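Phosphotriesterase family protein (Listeria monocytogenes serotype 4b str. H7858, PDB 3PNZ) probably hydrolyses phosphorylated sugar lactones, as a lactonase of the amidohydrolase fold with two zinc ions in its active site. Local coordinates at residues Y120-N125 against D129-F134; D65-A68 against G72-V75; A56-K61 against I291-V296. One frame throughout, in Å; residues are numbered along the deposited sequence.

Interaction 1 (Y120-N125 against D129-F134); sequences YEWIEN and DKLTEF
Trp122 drives the edge of its six-membered ring at the face of Phe134 in a T-shaped stack, with ring centroids 5.0 Å apart and planes at 80°. The leading atom is Trp122 CH2, which comes over one face of Phe134 toward the rim and lies 3.7 Å from Phe134 CE2. With CG anti to its backbone N (chi1 162°), Phe134 reaches toward the first helix, and its second torsion turns the ring face to the indole edge. Leu131 packs beside the stack: its CD2 approaches the rim of the indole obliquely, 3.7 Å from Trp122 CZ2. The other methyl, Leu131 CD1, looks across at Ile123 CG2 from 4.1 Å. These four buried side chains join helix 119-124 to helix 128-140 within the excursion between barrel strands 88-92 and 150-152 of the TIM-barrel fold. The axes of the two short segments stay 11.2 Å apart at their closest, a gap spanned by large side chains; their directions differ by 119°. At the end of the first helix, Glu121 O accepts from both Asn125 N at 3.1 Å and Asn125 ND2 at 2.8 Å, holding the Asn125 amide against the last turn. Ile113 of helix 110-113 packs on both Trp122 and Phe134.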
# COMPACT_ATOMS: atom_id res chain seq x y z
N TYR A 120 -16.68 -12.06 -4.34
CA TYR A 120 -17.82 -11.94 -3.45
C TYR A 120 -18.28 -13.32 -3.01
O TYR A 120 -18.53 -13.56 -1.83
CB TYR A 120 -18.99 -11.21 -4.12
CG TYR A 120 -19.07 -9.72 -3.88
CD1 TYR A 120 -19.10 -8.83 -4.95
CD2 TYR A 120 -19.14 -9.20 -2.59
CE1 TYR A 120 -19.19 -7.46 -4.74
CE2 TYR A 120 -19.22 -7.82 -2.37
CZ TYR A 120 -19.25 -6.96 -3.46
OH TYR A 120 -19.34 -5.60 -3.26
N GLU A 121 -18.39 -14.24 -3.97
CA GLU A 121 -18.88 -15.57 -3.65
C GLU A 121 -17.92 -16.26 -2.68
O GLU A 121 -18.33 -16.85 -1.68
CB GLU A 121 -19.07 -16.42 -4.90
CG GLU A 121 -19.74 -17.77 -4.60
CD GLU A 121 -19.88 -18.66 -5.82
OE1 GLU A 121 -20.88 -19.40 -5.90
OE2 GLU A 121 -18.99 -18.64 -6.70
N TRP A 122 -16.63 -16.15 -2.98
CA TRP A 122 -15.58 -16.71 -2.13
C TRP A 122 -15.67 -16.18 -0.71
O TRP A 122 -15.76 -16.94 0.25
CB TRP A 122 -14.21 -16.41 -2.74
CG TRP A 122 -13.03 -16.63 -1.82
CD1 TRP A 122 -12.83 -17.69 -0.98
CD2 TRP A 122 -11.89 -15.77 -1.68
NE1 TRP A 122 -11.63 -17.54 -0.31
CE2 TRP A 122 -11.04 -16.37 -0.73
CE3 TRP A 122 -11.52 -14.56 -2.25
CZ2 TRP A 122 -9.83 -15.79 -0.34
CZ3 TRP A 122 -10.31 -13.98 -1.87
CH2 TRP A 122 -9.48 -14.60 -0.92
N ILE A 123 -15.66 -14.86 -0.58
CA ILE A 123 -15.60 -14.22 0.73
C ILE A 123 -16.87 -14.45 1.53
O ILE A 123 -16.82 -14.66 2.74
CB ILE A 123 -15.26 -12.72 0.59
CG1 ILE A 123 -13.84 -12.58 0.01
CG2 ILE A 123 -15.39 -12.02 1.93
CD1 ILE A 123 -13.49 -11.19 -0.49
N GLU A 124 -18.01 -14.44 0.85
CA GLU A 124 -19.29 -14.67 1.52
C GLU A 124 -19.39 -16.09 2.07
O GLU A 124 -19.92 -16.31 3.17
CB GLU A 124 -20.45 -14.37 0.57
CG GLU A 124 -21.82 -14.67 1.14
CD GLU A 124 -22.11 -13.90 2.42
OE1 GLU A 124 -22.44 -12.70 2.32
OE2 GLU A 124 -22.00 -14.49 3.51
N ASN A 125 -18.87 -17.06 1.33
CA ASN A 125 -19.06 -18.46 1.66
C ASN A 125 -17.88 -19.15 2.34
O ASN A 125 -17.85 -20.38 2.46
CB ASN A 125 -19.51 -19.23 0.42
CG ASN A 125 -20.86 -18.78 -0.08
OD1 ASN A 125 -21.89 -19.10 0.52
ND2 ASN A 125 -20.87 -18.02 -1.16
N ASP A 129 -11.98 -17.84 9.66
CA ASP A 129 -10.74 -18.57 9.94
C ASP A 129 -10.06 -19.07 8.67
O ASP A 129 -8.83 -19.07 8.57
CB ASP A 129 -10.99 -19.72 10.92
CG ASP A 129 -11.30 -19.23 12.33
OD1 ASP A 129 -11.15 -18.01 12.59
OD2 ASP A 129 -11.69 -20.06 13.17
N LYS A 130 -10.86 -19.48 7.69
CA LYS A 130 -10.31 -19.92 6.42
C LYS A 130 -9.77 -18.75 5.61
O LYS A 130 -8.80 -18.89 4.87
CB LYS A 130 -11.35 -20.71 5.62
CG LYS A 130 -11.58 -22.12 6.14
CD LYS A 130 -10.31 -22.94 5.99
CE LYS A 130 -10.46 -24.34 6.60
NZ LYS A 130 -9.17 -25.09 6.55
N LEU A 131 -10.40 -17.58 5.73
CA LEU A 131 -9.86 -16.39 5.10
C LEU A 131 -8.52 -16.02 5.74
O LEU A 131 -7.57 -15.64 5.05
CB LEU A 131 -10.86 -15.22 5.16
CG LEU A 131 -12.11 -15.39 4.28
CD1 LEU A 131 -13.09 -14.23 4.50
CD2 LEU A 131 -11.74 -15.52 2.81
N THR A 132 -8.44 -16.16 7.06
CA THR A 132 -7.18 -15.94 7.75
C THR A 132 -6.10 -16.88 7.20
O THR A 132 -5.00 -16.45 6.90
CB THR A 132 -7.34 -16.13 9.26
OG1 THR A 132 -8.22 -15.13 9.79
CG2 THR A 132 -5.98 -16.04 9.97
N GLU A 133 -6.43 -18.16 7.05
CA GLU A 133 -5.47 -19.13 6.52
C GLU A 133 -4.92 -18.69 5.17
O GLU A 133 -3.72 -18.82 4.92
CB GLU A 133 -6.11 -20.51 6.39
CG GLU A 133 -6.55 -21.14 7.69
CD GLU A 133 -6.89 -22.62 7.53
OE1 GLU A 133 -6.53 -23.20 6.48
OE2 GLU A 133 -7.51 -23.19 8.46
N PHE A 134 -5.80 -18.20 4.31
CA PHE A 134 -5.40 -17.72 2.99
C PHE A 134 -4.36 -16.60 3.09
O PHE A 134 -3.33 -16.63 2.40
CB PHE A 134 -6.62 -17.23 2.20
CG PHE A 134 -6.27 -16.34 1.05
CD1 PHE A 134 -5.82 -16.88 -0.14
CD2 PHE A 134 -6.35 -14.96 1.18
CE1 PHE A 134 -5.47 -16.06 -1.20
CE2 PHE A 134 -6.01 -14.14 0.12
CZ PHE A 134 -5.56 -14.68 -1.06

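Interaction 2 (D65-A68 against G72-V75); sequences DATA and GRRV
Thr67 and Ala68 meet the extended side chain of Arg73, and Asp65 sets the backbone that receives it. At Asp65, the end of strand 62-65, OD1 takes two bonds: Thr67 N reaches it from the anti side, tilted out of the carboxylate plane, at 2.9 Å, making an Asx turn, and Thr67 OG1 donates to its syn lone pair at 2.6 Å. Ala66 follows and offers its O to NZ of the carboxylated lysine at position 154, a ligand of both zinc ions. This is the loop after the second strand of the amidohydrolase barrel, at the strand end where the metals sit; Thr67 OG1 also bonds to ND1 of His24, a zinc ligand, and so belongs to the second shell. The side chains of Thr67 and Arg73 pass in opposite directions, with Thr67 CG2 3.8 Å from Arg73 CG. Thr67 O accepts from Arg73 NE at 3.0 Å, with an N-H...O angle of 150° and the donor tilted 33° from the carbonyl plane. Ala68 C lies over one face of the guanidinium, toward its rim, 3.5 Å from Arg73 NE, while Ala68 O approaches Arg73 CG. Beyond the loop, Arg73 NH2 bonds to Thr92 O and NH1 forms salt bridges with Glu138 and Glu144.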
# COMPACT_ATOMS: atom_id res chain seq x y z
N ASP A 65 4.53 -2.73 -2.84
CA ASP A 65 3.53 -3.00 -3.87
C ASP A 65 2.24 -3.41 -3.20
O ASP A 65 2.14 -4.49 -2.64
CB ASP A 65 4.03 -4.12 -4.78
CG ASP A 65 3.06 -4.44 -5.89
OD1 ASP A 65 1.87 -4.05 -5.81
OD2 ASP A 65 3.49 -5.10 -6.86
N ALA A 66 1.23 -2.54 -3.26
CA ALA A 66 0.02 -2.74 -2.48
C ALA A 66 -1.04 -3.56 -3.21
O ALA A 66 -2.18 -3.66 -2.76
CB ALA A 66 -0.56 -1.38 -2.07
N THR A 67 -0.66 -4.18 -4.33
CA THR A 67 -1.60 -4.97 -5.12
C THR A 67 -2.05 -6.21 -4.35
O THR A 67 -1.23 -7.09 -4.03
CB THR A 67 -0.97 -5.41 -6.46
OG1 THR A 67 -0.40 -4.26 -7.13
CG2 THR A 67 -2.01 -6.07 -7.36
N ALA A 68 -3.34 -6.28 -4.07
CA ALA A 68 -3.93 -7.37 -3.29
C ALA A 68 -4.60 -8.39 -4.21
O ALA A 68 -4.61 -8.22 -5.42
CB ALA A 68 -4.93 -6.82 -2.28
N GLY A 72 -5.83 -8.29 -9.28
CA GLY A 72 -5.20 -8.92 -10.43
C GLY A 72 -3.68 -8.91 -10.43
O GLY A 72 -3.05 -8.37 -11.33
N ARG A 73 -3.09 -9.55 -9.43
CA ARG A 73 -1.64 -9.56 -9.31
C ARG A 73 -0.97 -10.24 -10.50
O ARG A 73 -1.52 -11.17 -11.10
CB ARG A 73 -1.21 -10.29 -8.04
CG ARG A 73 -1.82 -9.77 -6.74
CD ARG A 73 -0.99 -10.32 -5.60
NE ARG A 73 -1.48 -10.06 -4.26
CZ ARG A 73 -2.15 -10.95 -3.52
NH1 ARG A 73 -2.47 -12.14 -4.02
NH2 ARG A 73 -2.51 -10.64 -2.29
N ARG A 74 0.21 -9.74 -10.84
CA ARG A 74 1.12 -10.40 -11.76
C ARG A 74 2.46 -10.59 -11.03
O ARG A 74 3.46 -9.94 -11.36
CB ARG A 74 1.29 -9.56 -13.03
CG ARG A 74 0.03 -9.49 -13.90
CD ARG A 74 -0.42 -10.89 -14.26
NE ARG A 74 -1.52 -10.93 -15.23
CZ ARG A 74 -2.81 -10.98 -14.92
NH1 ARG A 74 -3.21 -10.98 -13.65
NH2 ARG A 74 -3.71 -11.03 -15.88
N VAL A 75 2.45 -11.45 -10.02
CA VAL A 75 3.58 -11.59 -9.11
C VAL A 75 4.88 -11.98 -9.81
O VAL A 75 5.94 -11.45 -9.48
CB VAL A 75 3.27 -12.59 -7.98
CG1 VAL A 75 4.46 -12.75 -7.05
CG2 VAL A 75 2.04 -12.13 -7.20

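Interaction 3 (A56-K61 against I291-V296); sequences ADLGGK and IAKKWV
No flat group takes part where Leu58 meets Ala292 and Lys293: the one ring in these segments, Trp295, turns to another side of its helix, where its ring meets that of Phe299 and it touches Phe318. The contact is aliphatic and rests mainly on a single branch. Leu58 CD1 lies 3.8 Å from Lys293 CB and 4.0 Å from Ala292 CB, wedged over the two neighbouring beta carbons, and Leu58 CB is 4.1 Å from Ala292 CB. Anti at chi1 (-170°) and extended beyond CG, the Lys293 chain runs across Leu58 at about a right angle, carrying its amino end away. Helix 45-57 ends in a Schellman motif at Gly59, whose phi of 99° goes with two bonds back into the last turn. Gly59 N lies 3.0 Å from Ala56 O, to which it donates. Across the contact the helix widens into a pi-type turn, recorded by the bond from Val296 N to Ile291 O at 2.9 Å. A glycerol, probably from the crystallisation liquor, bonds to Leu58 O. The surface contact thus joins a helix that follows the first barrel strand, 19-23, to one after the last, 267-269, the neighbourhood in which a TIM barrel closes its ring.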
# COMPACT_ATOMS: atom_id res chain seq x y z
N ALA A 56 15.14 3.52 -9.46
CA ALA A 56 16.47 3.01 -9.10
C ALA A 56 17.56 4.02 -9.45
O ALA A 56 18.45 4.29 -8.64
CB ALA A 56 16.71 1.68 -9.80
N ASP A 57 17.48 4.60 -10.65
CA ASP A 57 18.48 5.56 -11.10
C ASP A 57 18.54 6.81 -10.21
O ASP A 57 19.58 7.46 -10.13
CB ASP A 57 18.24 5.95 -12.57
CG ASP A 57 18.49 4.80 -13.53
OD1 ASP A 57 19.12 3.80 -13.12
OD2 ASP A 57 18.07 4.90 -14.71
N LEU A 58 17.43 7.12 -9.54
CA LEU A 58 17.37 8.28 -8.67
C LEU A 58 17.79 7.98 -7.23
O LEU A 58 17.78 8.86 -6.38
CB LEU A 58 15.96 8.88 -8.68
CG LEU A 58 15.58 9.62 -9.96
CD1 LEU A 58 14.07 9.82 -10.04
CD2 LEU A 58 16.31 10.95 -10.06
N GLY A 59 18.15 6.73 -6.96
CA GLY A 59 18.56 6.35 -5.62
C GLY A 59 17.47 5.69 -4.80
O GLY A 59 17.64 5.48 -3.60
N GLY A 60 16.35 5.36 -5.43
CA GLY A 60 15.31 4.60 -4.76
C GLY A 60 15.80 3.19 -4.48
O GLY A 60 16.60 2.64 -5.25
N LYS A 61 15.31 2.59 -3.39
CA LYS A 61 15.76 1.25 -3.00
C LYS A 61 14.63 0.23 -2.91
O LYS A 61 14.81 -0.94 -3.25
CB LYS A 61 16.51 1.32 -1.66
CG LYS A 61 17.80 2.11 -1.73
CD LYS A 61 18.73 1.52 -2.79
CE LYS A 61 20.13 2.10 -2.72
NZ LYS A 61 20.17 3.56 -2.98
N ILE A 291 8.19 11.53 -7.56
CA ILE A 291 8.34 11.90 -6.16
C ILE A 291 9.80 12.17 -5.79
O ILE A 291 10.12 13.22 -5.23
CB ILE A 291 7.70 10.86 -5.21
CG1 ILE A 291 6.18 10.86 -5.42
CG2 ILE A 291 8.04 11.17 -3.76
CD1 ILE A 291 5.46 9.75 -4.67
N ALA A 292 10.68 11.24 -6.13
CA ALA A 292 12.11 11.41 -5.87
C ALA A 292 12.70 12.61 -6.61
O ALA A 292 13.50 13.37 -6.06
CB ALA A 292 12.85 10.12 -6.24
N LYS A 293 12.30 12.79 -7.86
CA LYS A 293 12.93 13.78 -8.74
C LYS A 293 12.41 15.20 -8.52
O LYS A 293 13.20 16.16 -8.50
CB LYS A 293 12.74 13.37 -10.20
CG LYS A 293 13.55 14.19 -11.19
CD LYS A 293 13.32 13.66 -12.60
CE LYS A 293 14.22 14.35 -13.61
NZ LYS A 293 14.01 13.79 -14.98
N LYS A 294 11.10 15.34 -8.34
CA LYS A 294 10.47 16.66 -8.31
C LYS A 294 9.80 17.02 -6.98
O LYS A 294 9.92 18.16 -6.51
CB LYS A 294 9.46 16.76 -9.46
CG LYS A 294 10.07 16.57 -10.84
CD LYS A 294 9.01 16.65 -11.93
CE LYS A 294 9.61 16.43 -13.32
NZ LYS A 294 8.55 16.34 -14.37
N TRP A 295 9.09 16.08 -6.37
CA TRP A 295 8.38 16.40 -5.14
C TRP A 295 9.33 16.65 -3.97
O TRP A 295 9.16 17.59 -3.20
CB TRP A 295 7.37 15.32 -4.77
CG TRP A 295 6.47 15.69 -3.62
CD1 TRP A 295 5.27 16.37 -3.70
CD2 TRP A 295 6.66 15.38 -2.23
NE1 TRP A 295 4.73 16.51 -2.44
CE2 TRP A 295 5.56 15.91 -1.52
CE3 TRP A 295 7.66 14.71 -1.51
CZ2 TRP A 295 5.43 15.80 -0.14
CZ3 TRP A 295 7.53 14.60 -0.13
CH2 TRP A 295 6.42 15.13 0.54
N VAL A 296 10.34 15.80 -3.85
CA VAL A 296 11.29 15.92 -2.74
C VAL A 296 11.97 17.30 -2.69
O VAL A 296 11.94 17.96 -1.66
CB VAL A 296 12.32 14.76 -2.76
CG1 VAL A 296 13.53 15.09 -1.89
CG2 VAL A 296 11.65 13.48 -2.28

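Strand 62-65 connects interactions 3 and 2: the first segment of interaction 3 leads into it, and interaction 2 begins at its last residue, Asp65, with the two centres 22 Å apart. Interaction 2 is the one tied to the active site, the side chain of Thr67 lying about 7 Å from a zinc ion. Interactions 1 and 2 have centres 18 Å apart and nearest atoms about 5 Å apart. They do not touch directly, but Phe134 packs on Val69, between the segments of interaction 2, and Arg73 reaches Glu138 on helix 128-140. Interactions 1 and 3, centres 39 Å apart, lie on opposite sides of the chain's centre.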